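Local coordinates for protein proline dehydrogenase (Bradyrhizobium japonicum USDA 110, PDB 3HAZ) that probably oxidises proline to glutamate in two steps, joining an FAD-dependent proline dehydrogenase to an NAD-dependent 1-pyrroline-5-carboxylate dehydrogenase in one chain, at residues N5-F10 against D328-A333; T297-S302 against R332-K337. All coordinates share one frame; numbering follows the deposited sequence.

Contact 1: N5-F10 against D328-A333; sequences NIPPPF and DALARA
Pro7 lays its ring against Ala329 and Leu330 on helix 320-333 of the TIM-barrel proline dehydrogenase domain. Segment 5-10 is neither helix nor strand; its backbone angles are those of a polyproline II chain. Pro7 CG makes the closest approach. It lies 3.6 Å from Leu330 CD1 and 4.0 Å from Ala329 CB. The ring and the leucine side chain cross at about a right angle, and only the end of the leucine comes forward. One turn further along the helix, Ala333 CB presses mainly on backbone. It meets Asn5 O at 3.6 Å and Ile6 CA at 3.8 Å. Ile6 CG1 passes alongside the same methyl, anti to its own carbonyl carbon (chi1 -67°), and its end goes on to His334.

No direct hydrogen bond joins the two segments. A water does so instead, donating to Asn5 O at 2.9 Å and to Ala329 O at 2.8 Å. Ala329 O therefore accepts twice, since it also takes the helical bond from Ala333 N.

A second shell surrounds both sides of the contact. Leu330 also packs on Ala295 and Leu298 of helix 287-298. Phe10 packs on Leu291 of that helix and on Ala322 and Val323 of helix 320-333, probably anchoring the far end of segment 5-10. Near the contact, Arg332 and Asp328 form a salt bridge one turn apart along the helix. Arg332 NH2 reaches Asp328 OD2 at 3.2 Å, with the oxygen in the guanidinium plane but the nitrogen above the carboxylate plane.

Contact 2: T297-S302 against R332-K337; sequences TLADPS and RAHDRK
A Schellman motif ends helix 320-333 here and sets two side chains, His334 and Arg336, against the C-terminal end of the neighbouring barrel helix 287-298. Arg336 reaches for two backbone oxygens. NH1 donates to Asp300 O at 3.2 Å with an angle of 148°, coming from above the carbonyl plane. NH2 makes a weak, strongly bent bond to Leu298 O (2.8 Å, 117°). The arginine chain bends at chi2 (-75°), and His334 CB lies over one face of the guanidinium, toward its rim. NH2 also touches Leu298 CD1 at 3.6 Å, as the two side chains slide past each other in opposite directions. A positive group beside carbonyls at a helix C-terminus is probably favoured by the helix dipole. Cutting Arg336 back to an alanine is likely to leave Asp300 O without this donor, take the weak partner from Leu298 O and open a gap beside Leu298 CD1.

His334 supplies the aromatic part. Ala299 CA stands over one face of its ring in a CH-pi contact, 3.9 Å from the centroid. Ala299 CB comes to 3.4 Å from His334 CE1. The ring's ND1 is hydrogen-bonded to a glycerol, probably from the crystallisation liquor.

Asp300 shapes the turn that presents its carbonyl. Its OD1 accepts from Ser302 N at 2.8 Å, an Asx turn, and from Ser302 OG at 2.6 Å. Asp335, the positive-phi residue of the Schellman motif, is salt-bridged to Arg389. Both segments run off the end of a helix and lead on to strands 309-314 and 338-343, parallel neighbours in the barrel, as in successive beta/alpha units of a TIM barrel.

Segment 5-10 comes first in the chain. Contact 1 closes a very long span of 317 residues, bringing this N-terminal loop onto helix 320-333 of the barrel. Contact 2 closes a short span of 29 residues, from the end of helix 287-298 through strand 309-314 and helix 320-333 to the turn after it. The spans cross rather than nest, because segment 297-302 starts inside the long one and segment 332-337 runs past its end. The contacts share Arg332 and Ala333. A probable hydrogen bond from Arg336 N to Ala331 O also joins them, and the N-terminal loop and both barrel helices pack together.

Contact 1: N5-F10 against D328-A333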
ATOM      1  N   ASN A   5     -32.613 -29.380 -48.647  1.00 50.32           N
ATOM      2  CA  ASN A   5     -32.237 -30.500 -47.791  1.00 47.43           C
ATOM      3  C   ASN A   5     -32.590 -30.274 -46.322  1.00 42.39           C
ATOM      4  O   ASN A   5     -32.396 -29.179 -45.790  1.00 34.06           O
ATOM      5  CB  ASN A   5     -30.731 -30.769 -47.899  1.00 49.36           C
ATOM      6  CG  ASN A   5     -30.250 -30.864 -49.335  1.00 53.32           C
ATOM      7  OD1 ASN A   5     -31.025 -31.148 -50.249  1.00 47.19           O
ATOM      8  ND2 ASN A   5     -28.958 -30.631 -49.538  1.00 58.21           N
ATOM      9  N   ILE A   6     -33.106 -31.312 -45.669  1.00 40.54           N
ATOM     10  CA  ILE A   6     -33.233 -31.294 -44.218  1.00 41.51           C
ATOM     11  C   ILE A   6     -31.839 -31.092 -43.632  1.00 41.29           C
ATOM     12  O   ILE A   6     -30.917 -31.834 -43.962  1.00 42.17           O
ATOM     13  CB  ILE A   6     -33.821 -32.615 -43.681  1.00 39.88           C
ATOM     14  CG1 ILE A   6     -35.277 -32.777 -44.132  1.00 46.06           C
ATOM     15  CG2 ILE A   6     -33.725 -32.663 -42.160  1.00 34.03           C
ATOM     16  CD1 ILE A   6     -35.891 -34.124 -43.780  1.00 46.61           C
ATOM     17  N   PRO A   7     -31.673 -30.068 -42.778  1.00 41.89           N
ATOM     18  CA  PRO A   7     -30.373 -29.774 -42.166  1.00 37.52           C
ATOM     19  C   PRO A   7     -29.841 -30.938 -41.329  1.00 38.78           C
ATOM     20  O   PRO A   7     -30.627 -31.697 -40.761  1.00 34.22           O
ATOM     21  CB  PRO A   7     -30.686 -28.578 -41.254  1.00 39.61           C
ATOM     22  CG  PRO A   7     -32.186 -28.657 -41.040  1.00 37.58           C
ATOM     23  CD  PRO A   7     -32.686 -29.078 -42.380  1.00 37.70           C
ATOM     24  N   PRO A   8     -28.509 -31.075 -41.252  1.00 40.54           N
ATOM     25  CA  PRO A   8     -27.860 -32.092 -40.415  1.00 45.82           C
ATOM     26  C   PRO A   8     -28.142 -31.835 -38.938  1.00 38.21           C
ATOM     27  O   PRO A   8     -28.462 -30.707 -38.573  1.00 33.92           O
ATOM     28  CB  PRO A   8     -26.361 -31.884 -40.693  1.00 46.47           C
ATOM     29  CG  PRO A   8     -26.296 -31.067 -41.948  1.00 52.16           C
ATOM     30  CD  PRO A   8     -27.532 -30.221 -41.948  1.00 45.30           C
ATOM     31  N   PRO A   9     -28.032 -32.872 -38.096  1.00 38.15           N
ATOM     32  CA  PRO A   9     -28.244 -32.672 -36.661  1.00 33.40           C
ATOM     33  C   PRO A   9     -27.413 -31.500 -36.158  1.00 33.80           C
ATOM     34  O   PRO A   9     -26.229 -31.419 -36.472  1.00 31.90           O
ATOM     35  CB  PRO A   9     -27.752 -33.984 -36.054  1.00 38.27           C
ATOM     36  CG  PRO A   9     -28.000 -34.998 -37.130  1.00 39.88           C
ATOM     37  CD  PRO A   9     -27.761 -34.282 -38.431  1.00 38.15           C
ATOM     38  N   PHE A  10     -28.033 -30.602 -35.398  1.00 27.43           N
ATOM     39  CA  PHE A  10     -27.359 -29.389 -34.940  1.00 27.18           C
ATOM     40  C   PHE A  10     -26.125 -29.691 -34.087  1.00 33.81           C
ATOM     41  O   PHE A  10     -26.185 -30.495 -33.156  1.00 32.16           O
ATOM     42  CB  PHE A  10     -28.338 -28.517 -34.157  1.00 23.25           C
ATOM     43  CG  PHE A  10     -27.791 -27.173 -33.779  1.00 26.06           C
ATOM     44  CD1 PHE A  10     -27.737 -26.147 -34.706  1.00 31.96           C
ATOM     45  CD2 PHE A  10     -27.361 -26.927 -32.490  1.00 24.01           C
ATOM     46  CE1 PHE A  10     -27.247 -24.900 -34.355  1.00 34.12           C
ATOM     47  CE2 PHE A  10     -26.870 -25.680 -32.129  1.00 22.19           C
ATOM     48  CZ  PHE A  10     -26.812 -24.669 -33.064  1.00 30.52           C
ATOM     49  N   ASP A 328     -34.459 -21.968 -39.665  1.00 29.48           N
ATOM     50  CA  ASP A 328     -34.874 -21.509 -40.990  1.00 33.97           C
ATOM     51  C   ASP A 328     -34.752 -22.619 -42.035  1.00 29.61           C
ATOM     52  O   ASP A 328     -35.653 -22.814 -42.847  1.00 30.78           O
ATOM     53  CB  ASP A 328     -34.068 -20.288 -41.437  1.00 40.05           C
ATOM     54  CG  ASP A 328     -34.623 -19.665 -42.710  1.00 45.99           C
ATOM     55  OD1 ASP A 328     -35.835 -19.353 -42.735  1.00 48.21           O
ATOM     56  OD2 ASP A 328     -33.855 -19.496 -43.682  1.00 35.51           O
ATOM     57  N   ALA A 329     -33.630 -23.332 -42.019  1.00 26.86           N
ATOM     58  CA  ALA A 329     -33.416 -24.434 -42.953  1.00 29.21           C
ATOM     59  C   ALA A 329     -34.469 -25.517 -42.751  1.00 33.36           C
ATOM     60  O   ALA A 329     -34.951 -26.126 -43.704  1.00 34.84           O
ATOM     61  CB  ALA A 329     -32.028 -25.009 -42.776  1.00 25.96           C
ATOM     62  N   LEU A 330     -34.813 -25.750 -41.491  1.00 36.85           N
ATOM     63  CA  LEU A 330     -35.848 -26.701 -41.128  1.00 37.58           C
ATOM     64  C   LEU A 330     -37.162 -26.265 -41.775  1.00 37.44           C
ATOM     65  O   LEU A 330     -37.873 -27.066 -42.385  1.00 31.35           O
ATOM     66  CB  LEU A 330     -35.991 -26.716 -39.606  1.00 39.06           C
ATOM     67  CG  LEU A 330     -36.241 -28.025 -38.865  1.00 39.82           C
ATOM     68  CD1 LEU A 330     -35.411 -29.154 -39.451  1.00 38.75           C
ATOM     69  CD2 LEU A 330     -35.924 -27.830 -37.388  1.00 29.68           C
ATOM     70  N   ALA A 331     -37.470 -24.978 -41.647  1.00 29.88           N
ATOM     71  CA  ALA A 331     -38.710 -24.436 -42.187  1.00 36.37           C
ATOM     72  C   ALA A 331     -38.768 -24.567 -43.710  1.00 40.00           C
ATOM     73  O   ALA A 331     -39.789 -24.978 -44.267  1.00 39.59           O
ATOM     74  CB  ALA A 331     -38.888 -22.985 -41.756  1.00 35.01           C
ATOM     75  N   ARG A 332     -37.672 -24.226 -44.383  1.00 33.11           N
ATOM     76  CA  ARG A 332     -37.638 -24.308 -45.841  1.00 39.79           C
ATOM     77  C   ARG A 332     -37.711 -25.757 -46.307  1.00 38.47           C
ATOM     78  O   ARG A 332     -38.399 -26.071 -47.273  1.00 41.71           O
ATOM     79  CB  ARG A 332     -36.378 -23.642 -46.408  1.00 39.65           C
ATOM     80  CG  ARG A 332     -36.188 -22.187 -46.003  1.00 48.48           C
ATOM     81  CD  ARG A 332     -35.079 -21.521 -46.817  1.00 60.01           C
ATOM     82  NE  ARG A 332     -34.013 -22.459 -47.171  1.00 69.65           N
ATOM     83  CZ  ARG A 332     -32.880 -22.607 -46.491  1.00 72.22           C
ATOM     84  NH1 ARG A 332     -31.977 -23.492 -46.895  1.00 72.37           N
ATOM     85  NH2 ARG A 332     -32.648 -21.875 -45.408  1.00 70.80           N
ATOM     86  N   ALA A 333     -37.002 -26.638 -45.611  1.00 37.95           N
ATOM     87  CA  ALA A 333     -36.923 -28.039 -46.012  1.00 36.66           C
ATOM     88  C   ALA A 333     -38.277 -28.740 -45.946  1.00 36.13           C
ATOM     89  O   ALA A 333     -38.573 -29.621 -46.757  1.00 35.56           O
ATOM     90  CB  ALA A 333     -35.896 -28.778 -45.159  1.00 39.50           C
TER
HETATM   91  O   HOH W   1     -33.362 -26.475 -45.943  1.00 42.74           O

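Contact 2: T297-S302 against R332-K337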
ATOM      1  N   THR A 297     -40.296 -34.069 -34.931  1.00 18.29           N
ATOM      2  CA  THR A 297     -41.704 -33.776 -34.764  1.00 23.36           C
ATOM      3  C   THR A 297     -42.226 -32.961 -35.942  1.00 24.19           C
ATOM      4  O   THR A 297     -43.260 -33.287 -36.527  1.00 25.55           O
ATOM      5  CB  THR A 297     -41.946 -32.995 -33.467  1.00 25.91           C
ATOM      6  OG1 THR A 297     -41.415 -33.742 -32.365  1.00 24.27           O
ATOM      7  CG2 THR A 297     -43.435 -32.762 -33.260  1.00 26.11           C
ATOM      8  N   LEU A 298     -41.503 -31.898 -36.280  1.00 24.88           N
ATOM      9  CA  LEU A 298     -41.937 -30.978 -37.321  1.00 25.70           C
ATOM     10  C   LEU A 298     -42.033 -31.687 -38.663  1.00 30.89           C
ATOM     11  O   LEU A 298     -42.826 -31.308 -39.517  1.00 31.43           O
ATOM     12  CB  LEU A 298     -40.980 -29.783 -37.426  1.00 29.88           C
ATOM     13  CG  LEU A 298     -41.295 -28.767 -38.528  1.00 32.35           C
ATOM     14  CD1 LEU A 298     -42.591 -28.017 -38.223  1.00 23.90           C
ATOM     15  CD2 LEU A 298     -40.142 -27.786 -38.735  1.00 36.45           C
ATOM     16  N   ALA A 299     -41.220 -32.722 -38.845  1.00 29.32           N
ATOM     17  CA  ALA A 299     -41.177 -33.427 -40.118  1.00 32.33           C
ATOM     18  C   ALA A 299     -42.450 -34.217 -40.416  1.00 36.81           C
ATOM     19  O   ALA A 299     -42.721 -34.540 -41.568  1.00 35.47           O
ATOM     20  CB  ALA A 299     -39.974 -34.336 -40.170  1.00 27.34           C
ATOM     21  N   ASP A 300     -43.229 -34.528 -39.387  1.00 35.25           N
ATOM     22  CA  ASP A 300     -44.427 -35.340 -39.578  1.00 34.28           C
ATOM     23  C   ASP A 300     -45.450 -34.649 -40.480  1.00 32.03           C
ATOM     24  O   ASP A 300     -45.861 -33.522 -40.214  1.00 29.82           O
ATOM     25  CB  ASP A 300     -45.064 -35.711 -38.240  1.00 36.31           C
ATOM     26  CG  ASP A 300     -46.133 -36.782 -38.384  1.00 36.48           C
ATOM     27  OD1 ASP A 300     -47.234 -36.463 -38.872  1.00 30.47           O
ATOM     28  OD2 ASP A 300     -45.874 -37.941 -38.004  1.00 33.62           O
ATOM     29  N   PRO A 301     -45.873 -35.337 -41.549  1.00 23.54           N
ATOM     30  CA  PRO A 301     -46.793 -34.790 -42.555  1.00 28.86           C
ATOM     31  C   PRO A 301     -48.082 -34.248 -41.945  1.00 31.01           C
ATOM     32  O   PRO A 301     -48.723 -33.392 -42.550  1.00 30.83           O
ATOM     33  CB  PRO A 301     -47.105 -36.000 -43.441  1.00 33.89           C
ATOM     34  CG  PRO A 301     -45.918 -36.901 -43.276  1.00 37.91           C
ATOM     35  CD  PRO A 301     -45.464 -36.718 -41.857  1.00 25.04           C
ATOM     36  N   SER A 302     -48.451 -34.746 -40.768  1.00 31.51           N
ATOM     37  CA  SER A 302     -49.685 -34.325 -40.106  1.00 36.16           C
ATOM     38  C   SER A 302     -49.656 -32.850 -39.688  1.00 35.69           C
ATOM     39  O   SER A 302     -50.694 -32.277 -39.359  1.00 31.79           O
ATOM     40  CB  SER A 302     -49.975 -35.204 -38.884  1.00 33.81           C
ATOM     41  OG  SER A 302     -49.083 -34.908 -37.816  1.00 30.09           O
ATOM     42  N   ARG A 332     -37.672 -24.226 -44.383  1.00 33.11           N
ATOM     43  CA  ARG A 332     -37.638 -24.308 -45.841  1.00 39.79           C
ATOM     44  C   ARG A 332     -37.711 -25.757 -46.307  1.00 38.47           C
ATOM     45  O   ARG A 332     -38.399 -26.071 -47.273  1.00 41.71           O
ATOM     46  CB  ARG A 332     -36.378 -23.642 -46.408  1.00 39.65           C
ATOM     47  CG  ARG A 332     -36.188 -22.187 -46.003  1.00 48.48           C
ATOM     48  CD  ARG A 332     -35.079 -21.521 -46.817  1.00 60.01           C
ATOM     49  NE  ARG A 332     -34.013 -22.459 -47.171  1.00 69.65           N
ATOM     50  CZ  ARG A 332     -32.880 -22.607 -46.491  1.00 72.22           C
ATOM     51  NH1 ARG A 332     -31.977 -23.492 -46.895  1.00 72.37           N
ATOM     52  NH2 ARG A 332     -32.648 -21.875 -45.408  1.00 70.80           N
ATOM     53  N   ALA A 333     -37.002 -26.638 -45.611  1.00 37.95           N
ATOM     54  CA  ALA A 333     -36.923 -28.039 -46.012  1.00 36.66           C
ATOM     55  C   ALA A 333     -38.277 -28.740 -45.946  1.00 36.13           C
ATOM     56  O   ALA A 333     -38.573 -29.621 -46.757  1.00 35.56           O
ATOM     57  CB  ALA A 333     -35.896 -28.778 -45.159  1.00 39.50           C
ATOM     58  N   HIS A 334     -39.096 -28.358 -44.975  1.00 30.29           N
ATOM     59  CA  HIS A 334     -40.415 -28.969 -44.842  1.00 36.43           C
ATOM     60  C   HIS A 334     -41.509 -28.043 -45.377  1.00 36.69           C
ATOM     61  O   HIS A 334     -42.698 -28.338 -45.256  1.00 35.18           O
ATOM     62  CB  HIS A 334     -40.685 -29.379 -43.388  1.00 31.09           C
ATOM     63  CG  HIS A 334     -39.713 -30.392 -42.856  1.00 30.61           C
ATOM     64  ND1 HIS A 334     -39.659 -31.690 -43.322  1.00 26.07           N
ATOM     65  CD2 HIS A 334     -38.759 -30.297 -41.900  1.00 25.29           C
ATOM     66  CE1 HIS A 334     -38.711 -32.347 -42.679  1.00 27.48           C
ATOM     67  NE2 HIS A 334     -38.149 -31.525 -41.810  1.00 27.45           N
ATOM     68  N   ASP A 335     -41.084 -26.934 -45.980  1.00 33.82           N
ATOM     69  CA  ASP A 335     -41.986 -25.896 -46.476  1.00 35.64           C
ATOM     70  C   ASP A 335     -43.065 -25.532 -45.455  1.00 31.11           C
ATOM     71  O   ASP A 335     -44.260 -25.644 -45.729  1.00 33.10           O
ATOM     72  CB  ASP A 335     -42.619 -26.305 -47.811  1.00 41.73           C
ATOM     73  CG  ASP A 335     -43.358 -25.156 -48.478  1.00 47.02           C
ATOM     74  OD1 ASP A 335     -43.051 -23.988 -48.160  1.00 45.59           O
ATOM     75  OD2 ASP A 335     -44.247 -25.419 -49.316  1.00 48.22           O
ATOM     76  N   ARG A 336     -42.632 -25.090 -44.281  1.00 31.37           N
ATOM     77  CA  ARG A 336     -43.554 -24.673 -43.237  1.00 34.47           C
ATOM     78  C   ARG A 336     -43.321 -23.217 -42.870  1.00 35.31           C
ATOM     79  O   ARG A 336     -42.248 -22.666 -43.110  1.00 32.75           O
ATOM     80  CB  ARG A 336     -43.394 -25.546 -41.984  1.00 30.47           C
ATOM     81  CG  ARG A 336     -43.448 -27.047 -42.241  1.00 28.36           C
ATOM     82  CD  ARG A 336     -44.868 -27.541 -42.518  1.00 32.49           C
ATOM     83  NE  ARG A 336     -44.857 -28.980 -42.773  1.00 33.37           N
ATOM     84  CZ  ARG A 336     -44.814 -29.907 -41.819  1.00 35.68           C
ATOM     85  NH1 ARG A 336     -44.784 -31.191 -42.147  1.00 30.52           N
ATOM     86  NH2 ARG A 336     -44.804 -29.553 -40.537  1.00 17.22           N
ATOM     87  N   LYS A 337     -44.352 -22.597 -42.308  1.00 35.82           N
ATOM     88  CA  LYS A 337     -44.220 -21.318 -41.631  1.00 26.39           C
ATOM     89  C   LYS A 337     -44.098 -21.609 -40.146  1.00 29.18           C
ATOM     90  O   LYS A 337     -44.820 -22.459 -39.615  1.00 28.83           O
ATOM     91  CB  LYS A 337     -45.457 -20.454 -41.871  1.00 33.18           C
ATOM     92  CG  LYS A 337     -45.554 -19.835 -43.252  1.00 39.56           C
ATOM     93  CD  LYS A 337     -46.614 -18.740 -43.254  1.00 51.59           C
ATOM     94  CE  LYS A 337     -46.475 -17.834 -44.462  1.00 62.08           C
ATOM     95  NZ  LYS A 337     -47.296 -16.601 -44.316  1.00 66.70           N
TER